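Local atomic coordinates of endoglucanase A (Clostridium cellulolyticum, PDB entry 1EDG), a protein that catalyses the endo-hydrolysis of beta-1,4-glucosidic bonds in cellulose, as a glycoside hydrolase of family 5. Residues A[179-193]-A[224-236]. Residues are numbered along the deposited sequence; the frame is centred on the assembly and turned at random.
Sequences EWWPELTNSDVVDSI and YVASPDGATNDYF
Ile193 and Tyr224 bring the two backbones nearest, CA to CA 6.0 Å, and the chains meet again where Pro182, centre of an inverse gamma turn, passes Gly230; no hydrogen bond joins 179-193 to 224-236. Tyr224 makes the largest single contribution to the contact. With CG anti to the backbone N (chi1 -168°), its ring reaches in between Pro182, whose CB lies 3.6 Å from CD2, and Ser192, whose OG sits in the ring plane at the CE1 edge. Ser192 OG bonds to Pro133 O, and the buried Tyr224 OH to Asn178 O and Leu173 N. In this TIM barrel, 224-236 follows the fifth strand, 219-222, and packs on the start of helix 187-209, which precedes that strand. Ser227 N-caps helix 228-232: OG accepts from Gly230 N and donates to Tyr224 O, while Pro182 CD rests 3.5 Å from that OG. Further along, Ile193 CG2 meets Tyr235 CB at 3.6 Å, the side chains crossing at about a right angle. Leu184 forks, CD1 touching Asn233 CB and CD2 reaching the edge of the Tyr235 ring at CD2. Asn233 ND2 is held by Asp229 O at 2.9 Å, a fairly straight bond (161°) on a carbonyl lone pair.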
ATOM      1  N   GLU A 179      11.850 -15.452   0.753  1.00 23.31           N
ATOM      2  CA  GLU A 179      10.533 -14.928   0.412  1.00 23.11           C
ATOM      3  C   GLU A 179      10.330 -13.492   0.906  1.00 22.73           C
ATOM      4  O   GLU A 179       9.747 -12.666   0.202  1.00 20.04           O
ATOM      5  CB  GLU A 179       9.437 -15.822   1.005  1.00 22.57           C
ATOM      6  CG  GLU A 179       8.018 -15.324   0.747  1.00 22.64           C
ATOM      7  CD  GLU A 179       6.939 -16.135   1.459  1.00 23.36           C
ATOM      8  OE1 GLU A 179       7.218 -17.261   1.923  1.00 24.27           O
ATOM      9  OE2 GLU A 179       5.795 -15.641   1.552  1.00 22.02           O
ATOM     10  N   TRP A 180      10.851 -13.191   2.092  1.00 21.73           N
ATOM     11  CA  TRP A 180      10.656 -11.878   2.690  1.00 24.19           C
ATOM     12  C   TRP A 180      11.765 -10.840   2.580  1.00 26.26           C
ATOM     13  O   TRP A 180      11.669  -9.766   3.181  1.00 26.76           O
ATOM     14  CB  TRP A 180      10.210 -12.049   4.144  1.00 22.84           C
ATOM     15  CG  TRP A 180       8.948 -12.851   4.248  1.00 23.09           C
ATOM     16  CD1 TRP A 180       8.825 -14.134   4.699  1.00 23.41           C
ATOM     17  CD2 TRP A 180       7.636 -12.443   3.833  1.00 23.77           C
ATOM     18  NE1 TRP A 180       7.521 -14.553   4.583  1.00 23.46           N
ATOM     19  CE2 TRP A 180       6.770 -13.535   4.057  1.00 23.63           C
ATOM     20  CE3 TRP A 180       7.112 -11.263   3.292  1.00 24.27           C
ATOM     21  CZ2 TRP A 180       5.405 -13.482   3.757  1.00 24.28           C
ATOM     22  CZ3 TRP A 180       5.753 -11.211   2.994  1.00 24.81           C
ATOM     23  CH2 TRP A 180       4.917 -12.316   3.229  1.00 25.31           C
ATOM     24  N   TRP A 181      12.789 -11.118   1.782  1.00 28.47           N
ATOM     25  CA  TRP A 181      13.881 -10.166   1.618  1.00 31.51           C
ATOM     26  C   TRP A 181      14.714 -10.496   0.393  1.00 31.41           C
ATOM     27  O   TRP A 181      15.085 -11.651   0.181  1.00 31.66           O
ATOM     28  CB  TRP A 181      14.768 -10.133   2.867  0.70 34.70           C
ATOM     29  CG  TRP A 181      15.429 -11.443   3.192  0.70 38.15           C
ATOM     30  CD1 TRP A 181      14.814 -12.628   3.496  0.70 38.63           C
ATOM     31  CD2 TRP A 181      16.836 -11.691   3.272  0.70 39.13           C
ATOM     32  NE1 TRP A 181      15.752 -13.594   3.763  0.70 39.88           N
ATOM     33  CE2 TRP A 181      17.002 -13.046   3.633  0.70 40.14           C
ATOM     34  CE3 TRP A 181      17.975 -10.898   3.075  0.70 39.49           C
ATOM     35  CZ2 TRP A 181      18.262 -13.628   3.803  0.70 40.88           C
ATOM     36  CZ3 TRP A 181      19.227 -11.474   3.244  0.70 40.51           C
ATOM     37  CH2 TRP A 181      19.359 -12.829   3.604  0.70 41.42           C
ATOM     38  N   PRO A 182      15.012  -9.485  -0.436  1.00 30.66           N
ATOM     39  CA  PRO A 182      15.807  -9.679  -1.650  1.00 30.91           C
ATOM     40  C   PRO A 182      17.309  -9.879  -1.405  1.00 32.05           C
ATOM     41  O   PRO A 182      18.088  -8.919  -1.418  1.00 32.43           O
ATOM     42  CB  PRO A 182      15.516  -8.405  -2.447  1.00 30.61           C
ATOM     43  CG  PRO A 182      15.347  -7.377  -1.382  1.00 29.59           C
ATOM     44  CD  PRO A 182      14.509  -8.101  -0.351  1.00 31.14           C
ATOM     45  N   GLU A 183      17.705 -11.122  -1.146  1.00 32.80           N
ATOM     46  CA  GLU A 183      19.114 -11.452  -0.937  1.00 33.26           C
ATOM     47  C   GLU A 183      19.734 -11.507  -2.334  1.00 32.06           C
ATOM     48  O   GLU A 183      19.664 -12.531  -3.006  1.00 30.58           O
ATOM     49  CB  GLU A 183      19.237 -12.809  -0.237  1.00 36.48           C
ATOM     50  CG  GLU A 183      20.650 -13.391  -0.183  1.00 40.37           C
ATOM     51  CD  GLU A 183      21.652 -12.468   0.483  1.00 42.93           C
ATOM     52  OE1 GLU A 183      22.267 -11.643  -0.223  1.00 45.98           O
ATOM     53  OE2 GLU A 183      21.838 -12.573   1.710  1.00 46.14           O
ATOM     54  N   LEU A 184      20.353 -10.407  -2.754  1.00 32.24           N
ATOM     55  CA  LEU A 184      20.946 -10.296  -4.088  1.00 32.98           C
ATOM     56  C   LEU A 184      21.997 -11.321  -4.512  1.00 34.60           C
ATOM     57  O   LEU A 184      22.404 -11.341  -5.674  1.00 34.28           O
ATOM     58  CB  LEU A 184      21.487  -8.883  -4.315  1.00 33.10           C
ATOM     59  CG  LEU A 184      20.456  -7.752  -4.298  1.00 32.48           C
ATOM     60  CD1 LEU A 184      21.154  -6.438  -4.583  1.00 32.95           C
ATOM     61  CD2 LEU A 184      19.367  -8.006  -5.326  1.00 30.96           C
ATOM     62  N   THR A 185      22.459 -12.145  -3.579  1.00 35.41           N
ATOM     63  CA  THR A 185      23.450 -13.159  -3.906  1.00 36.35           C
ATOM     64  C   THR A 185      22.750 -14.408  -4.436  1.00 36.75           C
ATOM     65  O   THR A 185      23.319 -15.165  -5.224  1.00 39.11           O
ATOM     66  CB  THR A 185      24.305 -13.535  -2.672  1.00 36.92           C
ATOM     67  OG1 THR A 185      23.459 -14.035  -1.629  1.00 38.18           O
ATOM     68  CG2 THR A 185      25.067 -12.321  -2.160  1.00 36.26           C
ATOM     69  N   ASN A 186      21.506 -14.606  -4.012  1.00 34.93           N
ATOM     70  CA  ASN A 186      20.728 -15.764  -4.423  1.00 33.40           C
ATOM     71  C   ASN A 186      20.273 -15.682  -5.876  1.00 33.03           C
ATOM     72  O   ASN A 186      19.604 -14.733  -6.288  1.00 33.37           O
ATOM     73  CB  ASN A 186      19.521 -15.950  -3.505  1.00 33.29           C
ATOM     74  CG  ASN A 186      18.789 -17.256  -3.761  1.00 34.17           C
ATOM     75  OD1 ASN A 186      17.961 -17.353  -4.668  1.00 33.75           O
ATOM     76  ND2 ASN A 186      19.090 -18.269  -2.959  1.00 34.05           N
ATOM     77  N   SER A 187      20.630 -16.709  -6.638  1.00 31.79           N
ATOM     78  CA  SER A 187      20.286 -16.810  -8.051  1.00 31.23           C
ATOM     79  C   SER A 187      18.776 -16.736  -8.294  1.00 28.59           C
ATOM     80  O   SER A 187      18.325 -16.063  -9.224  1.00 26.88           O
ATOM     81  CB  SER A 187      20.854 -18.120  -8.616  1.00 32.32           C
ATOM     82  OG  SER A 187      20.431 -18.344  -9.949  1.00 36.23           O
ATOM     83  N   ASP A 188      18.002 -17.410  -7.449  1.00 27.52           N
ATOM     84  CA  ASP A 188      16.547 -17.421  -7.582  1.00 26.33           C
ATOM     85  C   ASP A 188      15.928 -16.031  -7.428  1.00 24.43           C
ATOM     86  O   ASP A 188      15.028 -15.668  -8.187  1.00 22.25           O
ATOM     87  CB  ASP A 188      15.910 -18.387  -6.573  1.00 28.73           C
ATOM     88  CG  ASP A 188      16.295 -19.845  -6.817  1.00 31.81           C
ATOM     89  OD1 ASP A 188      16.243 -20.301  -7.981  1.00 32.19           O
ATOM     90  OD2 ASP A 188      16.639 -20.538  -5.835  1.00 32.77           O
ATOM     91  N   VAL A 189      16.418 -15.242  -6.474  1.00 22.71           N
ATOM     92  CA  VAL A 189      15.858 -13.907  -6.274  1.00 23.14           C
ATOM     93  C   VAL A 189      16.169 -12.967  -7.434  1.00 22.43           C
ATOM     94  O   VAL A 189      15.320 -12.167  -7.821  1.00 21.70           O
ATOM     95  CB  VAL A 189      16.278 -13.245  -4.929  1.00 23.26           C
ATOM     96  CG1 VAL A 189      16.132 -14.220  -3.777  1.00 22.74           C
ATOM     97  CG2 VAL A 189      17.660 -12.690  -5.016  1.00 26.81           C
ATOM     98  N   VAL A 190      17.368 -13.071  -8.007  1.00 22.02           N
ATOM     99  CA  VAL A 190      17.730 -12.210  -9.134  1.00 21.42           C
ATOM    100  C   VAL A 190      16.817 -12.510 -10.317  1.00 19.53           C
ATOM    101  O   VAL A 190      16.369 -11.598 -11.009  1.00 19.60           O
ATOM    102  CB  VAL A 190      19.222 -12.358  -9.527  1.00 23.55           C
ATOM    103  CG1 VAL A 190      19.524 -11.547 -10.783  1.00 22.93           C
ATOM    104  CG2 VAL A 190      20.107 -11.880  -8.377  1.00 23.37           C
ATOM    105  N   ASP A 191      16.521 -13.788 -10.529  1.00 17.82           N
ATOM    106  CA  ASP A 191      15.618 -14.189 -11.602  1.00 17.64           C
ATOM    107  C   ASP A 191      14.242 -13.568 -11.316  1.00 16.34           C
ATOM    108  O   ASP A 191      13.607 -13.000 -12.208  1.00 15.95           O
ATOM    109  CB  ASP A 191      15.502 -15.720 -11.651  1.00 19.15           C
ATOM    110  CG  ASP A 191      14.413 -16.196 -12.599  1.00 20.91           C
ATOM    111  OD1 ASP A 191      14.511 -15.926 -13.813  1.00 22.41           O
ATOM    112  OD2 ASP A 191      13.451 -16.841 -12.130  1.00 22.57           O
ATOM    113  N   SER A 192      13.815 -13.648 -10.058  1.00 15.91           N
ATOM    114  CA  SER A 192      12.527 -13.100  -9.625  1.00 16.36           C
ATOM    115  C   SER A 192      12.448 -11.585  -9.879  1.00 15.50           C
ATOM    116  O   SER A 192      11.465 -11.092 -10.437  1.00 16.36           O
ATOM    117  CB  SER A 192      12.304 -13.416  -8.141  1.00 17.29           C
ATOM    118  OG  SER A 192      10.955 -13.210  -7.760  1.00 18.83           O
ATOM    119  N   ILE A 193      13.506 -10.861  -9.520  1.00 15.22           N
ATOM    120  CA  ILE A 193      13.575  -9.414  -9.717  1.00 13.75           C
ATOM    121  C   ILE A 193      13.403  -9.061 -11.193  1.00 15.31           C
ATOM    122  O   ILE A 193      12.689  -8.115 -11.541  1.00 14.76           O
ATOM    123  CB  ILE A 193      14.921  -8.860  -9.187  1.00 14.82           C
ATOM    124  CG1 ILE A 193      14.936  -8.910  -7.656  1.00 14.51           C
ATOM    125  CG2 ILE A 193      15.173  -7.439  -9.705  1.00 13.94           C
ATOM    126  CD1 ILE A 193      16.271  -8.535  -7.029  1.00 15.00           C
ATOM    127  N   TYR A 224      10.945  -6.158  -5.481  1.00 11.06           N
ATOM    128  CA  TYR A 224      10.796  -7.429  -4.762  1.00 11.55           C
ATOM    129  C   TYR A 224      10.189  -7.238  -3.361  1.00 12.61           C
ATOM    130  O   TYR A 224      10.732  -6.490  -2.538  1.00 11.66           O
ATOM    131  CB  TYR A 224      12.152  -8.146  -4.667  1.00 12.34           C
ATOM    132  CG  TYR A 224      12.059  -9.589  -4.210  1.00 12.73           C
ATOM    133  CD1 TYR A 224      11.750 -10.607  -5.109  1.00 12.72           C
ATOM    134  CD2 TYR A 224      12.251  -9.927  -2.875  1.00 13.75           C
ATOM    135  CE1 TYR A 224      11.626 -11.929  -4.686  1.00 13.65           C
ATOM    136  CE2 TYR A 224      12.129 -11.243  -2.440  1.00 14.88           C
ATOM    137  CZ  TYR A 224      11.812 -12.240  -3.348  1.00 14.12           C
ATOM    138  OH  TYR A 224      11.641 -13.530  -2.898  1.00 15.00           O
ATOM    139  N   VAL A 225       9.068  -7.925  -3.114  1.00 11.53           N
ATOM    140  CA  VAL A 225       8.291  -7.886  -1.860  1.00 12.22           C
ATOM    141  C   VAL A 225       7.963  -6.460  -1.407  1.00 12.15           C
ATOM    142  O   VAL A 225       7.672  -6.229  -0.229  1.00 11.19           O
ATOM    143  CB  VAL A 225       8.977  -8.636  -0.679  1.00 14.37           C
ATOM    144  CG1 VAL A 225       7.945  -9.042   0.372  1.00 15.06           C
ATOM    145  CG2 VAL A 225       9.641  -9.864  -1.160  1.00 21.60           C
ATOM    146  N   ALA A 226       7.977  -5.522  -2.353  1.00 10.27           N
ATOM    147  CA  ALA A 226       7.718  -4.106  -2.085  1.00  9.24           C
ATOM    148  C   ALA A 226       8.648  -3.549  -1.000  1.00 10.30           C
ATOM    149  O   ALA A 226       8.297  -2.598  -0.298  1.00 11.40           O
ATOM    150  CB  ALA A 226       6.249  -3.878  -1.699  1.00  8.69           C
ATOM    151  N   SER A 227       9.828  -4.141  -0.840  1.00 10.38           N
ATOM    152  CA  SER A 227      10.763  -3.652   0.173  1.00 11.65           C
ATOM    153  C   SER A 227      11.541  -2.437  -0.344  1.00 11.51           C
ATOM    154  O   SER A 227      11.618  -2.197  -1.556  1.00 11.33           O
ATOM    155  CB  SER A 227      11.736  -4.757   0.601  1.00 12.80           C
ATOM    156  OG  SER A 227      12.593  -5.129  -0.459  1.00 16.73           O
ATOM    157  N   PRO A 228      12.066  -1.609   0.572  1.00 13.34           N
ATOM    158  CA  PRO A 228      12.832  -0.437   0.138  1.00 13.79           C
ATOM    159  C   PRO A 228      14.025  -0.895  -0.709  1.00 13.57           C
ATOM    160  O   PRO A 228      14.298  -0.317  -1.765  1.00 12.81           O
ATOM    161  CB  PRO A 228      13.283   0.177   1.464  1.00 13.85           C
ATOM    162  CG  PRO A 228      12.153  -0.159   2.386  1.00 14.79           C
ATOM    163  CD  PRO A 228      11.872  -1.603   2.034  1.00 13.40           C
ATOM    164  N   ASP A 229      14.691  -1.966  -0.274  1.00 13.07           N
ATOM    165  CA  ASP A 229      15.837  -2.511  -1.005  1.00 15.20           C
ATOM    166  C   ASP A 229      15.438  -3.065  -2.367  1.00 14.36           C
ATOM    167  O   ASP A 229      16.228  -3.030  -3.309  1.00 16.26           O
ATOM    168  CB  ASP A 229      16.546  -3.591  -0.188  1.00 18.74           C
ATOM    169  CG  ASP A 229      17.362  -3.019   0.962  1.00 22.21           C
ATOM    170  OD1 ASP A 229      17.800  -1.852   0.874  1.00 24.10           O
ATOM    171  OD2 ASP A 229      17.575  -3.742   1.955  1.00 24.90           O
ATOM    172  N   GLY A 230      14.217  -3.579  -2.474  1.00 12.21           N
ATOM    173  CA  GLY A 230      13.745  -4.095  -3.743  1.00 12.08           C
ATOM    174  C   GLY A 230      13.607  -2.985  -4.773  1.00 11.87           C
ATOM    175  O   GLY A 230      13.714  -3.221  -5.976  1.00 13.76           O
ATOM    176  N   ALA A 231      13.371  -1.765  -4.302  1.00 12.02           N
ATOM    177  CA  ALA A 231      13.210  -0.629  -5.198  1.00 13.35           C
ATOM    178  C   ALA A 231      14.500   0.159  -5.428  1.00 13.49           C
ATOM    179  O   ALA A 231      14.652   0.812  -6.462  1.00 14.35           O
ATOM    180  CB  ALA A 231      12.113   0.298  -4.673  1.00 13.93           C
ATOM    181  N   THR A 232      15.422   0.108  -4.473  1.00 14.94           N
ATOM    182  CA  THR A 232      16.664   0.858  -4.604  1.00 16.84           C
ATOM    183  C   THR A 232      17.857   0.107  -5.193  1.00 20.07           C
ATOM    184  O   THR A 232      18.831   0.740  -5.609  1.00 22.33           O
ATOM    185  CB  THR A 232      17.075   1.513  -3.265  1.00 14.98           C
ATOM    186  OG1 THR A 232      17.234   0.506  -2.260  1.00 15.50           O
ATOM    187  CG2 THR A 232      16.019   2.520  -2.817  1.00 13.28           C
ATOM    188  N   ASN A 233      17.793  -1.223  -5.234  1.00 20.56           N
ATOM    189  CA  ASN A 233      18.904  -2.003  -5.780  1.00 23.09           C
ATOM    190  C   ASN A 233      19.091  -1.745  -7.279  1.00 23.76           C
ATOM    191  O   ASN A 233      18.171  -1.297  -7.974  1.00 21.75           O
ATOM    192  CB  ASN A 233      18.742  -3.507  -5.490  1.00 23.85           C
ATOM    193  CG  ASN A 233      17.718  -4.178  -6.392  1.00 25.49           C
ATOM    194  OD1 ASN A 233      18.007  -4.501  -7.546  1.00 24.76           O
ATOM    195  ND2 ASN A 233      16.516  -4.398  -5.868  1.00 25.42           N
ATOM    196  N   ASP A 234      20.284  -2.054  -7.773  1.00 26.54           N
ATOM    197  CA  ASP A 234      20.626  -1.832  -9.171  1.00 29.20           C
ATOM    198  C   ASP A 234      19.834  -2.629 -10.198  1.00 28.04           C
ATOM    199  O   ASP A 234      19.735  -2.213 -11.348  1.00 28.47           O
ATOM    200  CB  ASP A 234      22.128  -2.052  -9.382  1.00 33.76           C
ATOM    201  CG  ASP A 234      22.979  -1.107  -8.544  1.00 36.33           C
ATOM    202  OD1 ASP A 234      22.659   0.103  -8.484  1.00 36.37           O
ATOM    203  OD2 ASP A 234      23.967  -1.582  -7.942  1.00 38.31           O
ATOM    204  N   TYR A 235      19.287  -3.773  -9.796  1.00 27.02           N
ATOM    205  CA  TYR A 235      18.511  -4.609 -10.714  1.00 26.02           C
ATOM    206  C   TYR A 235      17.100  -4.091 -10.996  1.00 24.04           C
ATOM    207  O   TYR A 235      16.479  -4.492 -11.987  1.00 22.36           O
ATOM    208  CB  TYR A 235      18.444  -6.051 -10.204  1.00 30.25           C
ATOM    209  CG  TYR A 235      19.790  -6.730 -10.164  1.00 35.21           C
ATOM    210  CD1 TYR A 235      20.461  -7.046 -11.345  1.00 38.45           C
ATOM    211  CD2 TYR A 235      20.415  -7.018  -8.951  1.00 37.31           C
ATOM    212  CE1 TYR A 235      21.730  -7.625 -11.321  1.00 41.46           C
ATOM    213  CE2 TYR A 235      21.683  -7.597  -8.912  1.00 40.47           C
ATOM    214  CZ  TYR A 235      22.334  -7.895 -10.103  1.00 41.93           C
ATOM    215  OH  TYR A 235      23.593  -8.448 -10.087  1.00 44.95           O
ATOM    216  N   PHE A 236      16.588  -3.215 -10.132  1.00 20.08           N
ATOM    217  CA  PHE A 236      15.247  -2.660 -10.324  1.00 19.31           C
ATOM    218  C   PHE A 236      15.212  -1.744 -11.542  1.00 20.92           C
ATOM    219  O   PHE A 236      16.047  -0.847 -11.677  1.00 22.59           O
ATOM    220  CB  PHE A 236      14.790  -1.879  -9.083  1.00 16.93           C
ATOM    221  CG  PHE A 236      13.402  -1.293  -9.209  1.00 16.24           C
ATOM    222  CD1 PHE A 236      12.276  -2.089  -9.029  1.00 15.10           C
ATOM    223  CD2 PHE A 236      13.226   0.053  -9.516  1.00 15.91           C
ATOM    224  CE1 PHE A 236      10.994  -1.554  -9.155  1.00 15.26           C
ATOM    225  CE2 PHE A 236      11.943   0.601  -9.645  1.00 16.21           C
ATOM    226  CZ  PHE A 236      10.827  -0.202  -9.464  1.00 15.79           C
TER